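PDB 4OXI: enterobactin synthetase component F-related protein from Vibrio cholerae serotype O1, which probably activates glycine with ATP as an adenylation-domain ligase, forming glycyl-adenosine-5'-phosphate in a lipopolysaccharide modification pathway related to nonribosomal peptide synthesis. Local coordinates for residues 136-150 and 161-174. Numbering follows the deposited sequence.
Sequences IQETLIATQCDSIMV and LLETCIDRLHIYAL
Ile148 and Leu161 meet methyl to methyl, CD1 to CD2 at 3.6 Å, where the sheet face bearing Ile148 packs against helices 133-142 and 155-164. With CG1 of Ile148 anti to its carbonyl carbon (chi1 -48°) and the chain extended, CD1 also reaches Leu169 CD1. Ile136 CG2 and Leu140 CD1, from helix 133-142, close on the same Leu161 CD2, while Leu161 CD1 rests on Gln137 CG at 3.7 Å. Beyond that apolar stem the Gln137 amide crosses the Thr164 side chain at about a right angle, and NE2 gives OG1 a short but strongly bent, weak hydrogen bond. Strands 147-149 and 170-173 run parallel, joined by four nearly straight backbone bonds: His170 N to Asp146 O, Ile148 N to His170 O, Tyr172 N to Ile148 O (2.7 Å) and Val150 N to Tyr172 O. On the face opposite Ile148 and Ile171, Met149 bends at chi2 (84°) to lay SD 3.9 Å from Tyr172 CB and carry CE to Leu174 CG. The Tyr172 ring is stacked on His192 and meets Trp92 edge-to-face. At the strand entry, water 1 bridges Asp146 OD2 (3.0 Å) and Arg168 O; His170 ND1 is hydrogen-bonded to His192 NE2. Past the other end, water 2 links Val150 O to Leu174 N. A Schellman motif at Gln144 ends helix 133-142 and turns the chain into strand 147-149. Strand 147-149, helix 155-164 and strand 170-173 form a beta-alpha-beta crossover within a five-stranded parallel sheet, an alpha/beta arrangement characteristic of the large N-terminal part of AMP-binding adenylation enzymes.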
# COMPACT_ATOMS: atom_id res chain seq x y z
N ILE A 136 16.47 7.23 1.33
CA ILE A 136 15.78 7.83 2.47
C ILE A 136 15.97 9.34 2.46
O ILE A 136 15.01 10.10 2.63
CB ILE A 136 16.28 7.25 3.81
CG1 ILE A 136 15.91 5.77 3.91
CG2 ILE A 136 15.68 8.01 4.99
CD1 ILE A 136 16.49 5.05 5.12
N GLN A 137 17.21 9.78 2.23
CA GLN A 137 17.53 11.22 2.12
C GLN A 137 16.69 11.87 1.03
O GLN A 137 16.11 12.94 1.23
CB GLN A 137 19.03 11.43 1.82
CG GLN A 137 19.95 11.60 3.04
CD GLN A 137 21.46 11.40 2.70
OE1 GLN A 137 21.81 10.86 1.65
NE2 GLN A 137 22.34 11.84 3.61
N GLU A 138 16.61 11.22 -0.14
CA GLU A 138 15.82 11.76 -1.24
C GLU A 138 14.35 11.91 -0.82
O GLU A 138 13.70 12.91 -1.12
CB GLU A 138 15.96 10.89 -2.50
CG GLU A 138 15.43 11.52 -3.81
CD GLU A 138 13.90 11.44 -3.99
OE1 GLU A 138 13.33 12.27 -4.76
OE2 GLU A 138 13.25 10.53 -3.39
N THR A 139 13.85 10.92 -0.08
CA THR A 139 12.46 10.97 0.39
C THR A 139 12.20 12.10 1.39
O THR A 139 11.22 12.83 1.25
CB THR A 139 12.05 9.64 1.03
OG1 THR A 139 12.12 8.61 0.04
CG2 THR A 139 10.63 9.72 1.59
N LEU A 140 13.08 12.24 2.39
CA LEU A 140 12.95 13.31 3.38
C LEU A 140 12.99 14.68 2.72
O LEU A 140 12.27 15.61 3.11
CB LEU A 140 14.09 13.21 4.40
CG LEU A 140 14.14 11.92 5.22
CD1 LEU A 140 15.31 11.96 6.17
CD2 LEU A 140 12.83 11.74 6.01
N ILE A 141 13.84 14.81 1.71
CA ILE A 141 13.95 16.07 1.00
C ILE A 141 12.69 16.33 0.18
O ILE A 141 12.09 17.39 0.29
CB ILE A 141 15.19 16.10 0.10
CG1 ILE A 141 16.44 16.37 0.94
CG2 ILE A 141 15.05 17.18 -0.95
CD1 ILE A 141 17.74 15.98 0.23
N ALA A 142 12.28 15.35 -0.62
CA ALA A 142 11.09 15.53 -1.46
C ALA A 142 9.83 15.83 -0.64
O ALA A 142 8.97 16.59 -1.08
CB ALA A 142 10.88 14.31 -2.34
N THR A 143 9.72 15.23 0.55
CA THR A 143 8.54 15.44 1.37
C THR A 143 8.75 16.51 2.46
O THR A 143 7.88 16.67 3.33
CB THR A 143 8.08 14.14 2.04
OG1 THR A 143 9.12 13.66 2.90
CG2 THR A 143 7.78 13.07 1.00
N GLN A 144 9.87 17.22 2.42
CA GLN A 144 10.17 18.27 3.40
C GLN A 144 9.94 17.79 4.83
O GLN A 144 9.30 18.47 5.62
CB GLN A 144 9.33 19.54 3.17
CG GLN A 144 9.78 20.43 2.02
CD GLN A 144 9.02 20.13 0.74
OE1 GLN A 144 7.78 20.06 0.74
NE2 GLN A 144 9.75 19.94 -0.36
N CYS A 145 10.47 16.62 5.15
CA CYS A 145 10.24 16.01 6.44
C CYS A 145 11.56 15.90 7.19
O CYS A 145 12.54 15.39 6.65
CB CYS A 145 9.64 14.62 6.22
SG CYS A 145 9.67 13.57 7.67
N ASP A 146 11.60 16.39 8.42
CA ASP A 146 12.83 16.26 9.20
C ASP A 146 12.59 15.53 10.51
O ASP A 146 13.32 15.74 11.47
CB ASP A 146 13.44 17.64 9.48
CG ASP A 146 12.54 18.52 10.33
OD1 ASP A 146 11.40 18.11 10.65
OD2 ASP A 146 12.99 19.65 10.68
N SER A 147 11.55 14.69 10.56
CA SER A 147 11.21 13.96 11.78
C SER A 147 11.06 12.49 11.46
O SER A 147 10.37 12.12 10.51
CB SER A 147 9.91 14.50 12.39
OG SER A 147 10.05 15.88 12.69
N ILE A 148 11.73 11.64 12.24
CA ILE A 148 11.73 10.22 11.96
C ILE A 148 11.46 9.39 13.21
O ILE A 148 12.14 9.56 14.24
CB ILE A 148 13.07 9.78 11.38
CG1 ILE A 148 13.51 10.71 10.26
CG2 ILE A 148 12.97 8.34 10.82
CD1 ILE A 148 14.82 10.24 9.57
N MET A 149 10.46 8.51 13.11
CA MET A 149 10.18 7.55 14.17
C MET A 149 10.99 6.28 13.95
O MET A 149 10.93 5.67 12.87
CB MET A 149 8.70 7.16 14.18
CG MET A 149 8.35 6.24 15.33
SD MET A 149 8.03 7.20 16.81
CE MET A 149 7.74 5.88 17.99
N VAL A 150 11.73 5.87 14.98
CA VAL A 150 12.60 4.71 14.85
C VAL A 150 12.28 3.72 15.96
O VAL A 150 11.41 3.98 16.80
CB VAL A 150 14.10 5.12 14.91
CG1 VAL A 150 14.38 6.21 13.89
CG2 VAL A 150 14.49 5.61 16.30
N LEU A 161 22.31 7.00 8.12
CA LEU A 161 21.62 8.20 7.67
C LEU A 161 22.16 9.42 8.39
O LEU A 161 22.42 10.44 7.77
CB LEU A 161 20.10 8.10 7.93
CG LEU A 161 19.29 9.33 7.50
CD1 LEU A 161 19.44 9.52 6.01
CD2 LEU A 161 17.80 9.20 7.87
N LEU A 162 22.31 9.33 9.70
CA LEU A 162 22.71 10.48 10.50
C LEU A 162 24.12 10.91 10.12
O LEU A 162 24.46 12.09 10.14
CB LEU A 162 22.64 10.16 11.99
CG LEU A 162 21.22 9.92 12.51
CD1 LEU A 162 21.23 9.68 13.99
CD2 LEU A 162 20.33 11.09 12.16
N GLU A 163 24.94 9.93 9.75
CA GLU A 163 26.31 10.20 9.37
C GLU A 163 26.42 11.14 8.18
O GLU A 163 27.31 11.99 8.15
CB GLU A 163 27.06 8.89 9.10
CG GLU A 163 28.46 9.08 8.54
CD GLU A 163 29.49 9.44 9.61
OE1 GLU A 163 29.10 9.71 10.77
OE2 GLU A 163 30.71 9.45 9.29
N THR A 164 25.54 11.01 7.19
CA THR A 164 25.70 11.83 5.99
C THR A 164 24.74 13.01 5.87
O THR A 164 25.07 14.00 5.21
CB THR A 164 25.61 11.00 4.71
OG1 THR A 164 24.33 10.37 4.64
CG2 THR A 164 26.70 9.95 4.68
N CYS A 165 23.56 12.91 6.47
CA CYS A 165 22.60 14.01 6.43
C CYS A 165 23.18 15.24 7.14
O CYS A 165 23.58 15.17 8.31
CB CYS A 165 21.26 13.58 7.05
SG CYS A 165 19.95 14.82 6.83
N ILE A 166 23.26 16.37 6.44
CA ILE A 166 23.82 17.59 7.04
C ILE A 166 22.78 18.37 7.87
O ILE A 166 23.10 18.92 8.93
CB ILE A 166 24.43 18.53 6.00
CG1 ILE A 166 25.39 17.77 5.08
CG2 ILE A 166 25.16 19.67 6.70
CD1 ILE A 166 26.65 17.29 5.80
N ASP A 167 21.55 18.42 7.37
CA ASP A 167 20.46 19.09 8.07
C ASP A 167 20.10 18.39 9.38
O ASP A 167 20.16 17.17 9.46
CB ASP A 167 19.23 19.17 7.15
CG ASP A 167 19.47 20.04 5.91
OD1 ASP A 167 20.07 21.12 6.05
OD2 ASP A 167 19.06 19.63 4.80
N ARG A 168 19.74 19.15 10.41
CA ARG A 168 19.34 18.58 11.69
C ARG A 168 18.08 17.73 11.55
O ARG A 168 17.04 18.23 11.11
CB ARG A 168 19.10 19.68 12.74
CG ARG A 168 18.56 19.16 14.09
CD ARG A 168 18.68 20.21 15.21
NE ARG A 168 20.06 20.65 15.39
CZ ARG A 168 20.97 20.03 16.16
NH1 ARG A 168 20.64 18.93 16.83
NH2 ARG A 168 22.21 20.51 16.24
N LEU A 169 18.16 16.46 11.94
CA LEU A 169 16.99 15.59 11.93
C LEU A 169 16.48 15.43 13.36
O LEU A 169 17.25 15.50 14.31
CB LEU A 169 17.31 14.21 11.35
CG LEU A 169 17.65 14.18 9.86
CD1 LEU A 169 17.91 12.75 9.41
CD2 LEU A 169 16.53 14.82 9.05
N HIS A 170 15.17 15.24 13.50
CA HIS A 170 14.58 15.01 14.80
C HIS A 170 14.07 13.57 14.91
O HIS A 170 13.15 13.16 14.18
CB HIS A 170 13.48 16.03 15.06
CG HIS A 170 14.01 17.43 15.20
ND1 HIS A 170 14.27 18.00 16.43
CD2 HIS A 170 14.38 18.34 14.27
CE1 HIS A 170 14.76 19.22 16.25
NE2 HIS A 170 14.83 19.45 14.95
N ILE A 171 14.72 12.82 15.79
CA ILE A 171 14.54 11.38 15.89
C ILE A 171 13.63 11.07 17.07
O ILE A 171 13.88 11.53 18.19
CB ILE A 171 15.88 10.71 16.13
CG1 ILE A 171 16.90 11.19 15.10
CG2 ILE A 171 15.75 9.20 16.10
CD1 ILE A 171 16.51 10.91 13.67
N TYR A 172 12.58 10.28 16.83
CA TYR A 172 11.64 9.94 17.89
C TYR A 172 11.68 8.46 18.18
O TYR A 172 11.83 7.65 17.27
CB TYR A 172 10.22 10.39 17.53
CG TYR A 172 10.08 11.89 17.54
CD1 TYR A 172 9.64 12.55 18.68
CD2 TYR A 172 10.41 12.64 16.43
CE1 TYR A 172 9.52 13.93 18.70
CE2 TYR A 172 10.30 14.02 16.44
CZ TYR A 172 9.86 14.65 17.58
OH TYR A 172 9.74 16.03 17.58
N ALA A 173 11.54 8.10 19.45
CA ALA A 173 11.50 6.69 19.83
C ALA A 173 10.74 6.52 21.14
O ALA A 173 10.68 7.46 21.95
CB ALA A 173 12.91 6.13 19.95
N LEU A 174 10.15 5.35 21.35
CA LEU A 174 9.52 5.03 22.63
C LEU A 174 10.61 4.82 23.70
O LEU A 174 11.77 4.61 23.36
CB LEU A 174 8.63 3.80 22.48
CG LEU A 174 7.50 3.95 21.44
CD1 LEU A 174 6.85 2.61 21.14
CD2 LEU A 174 6.47 4.97 21.91
O HOH W 1 15.73 20.55 11.49
O HOH W 2 10.39 3.41 19.46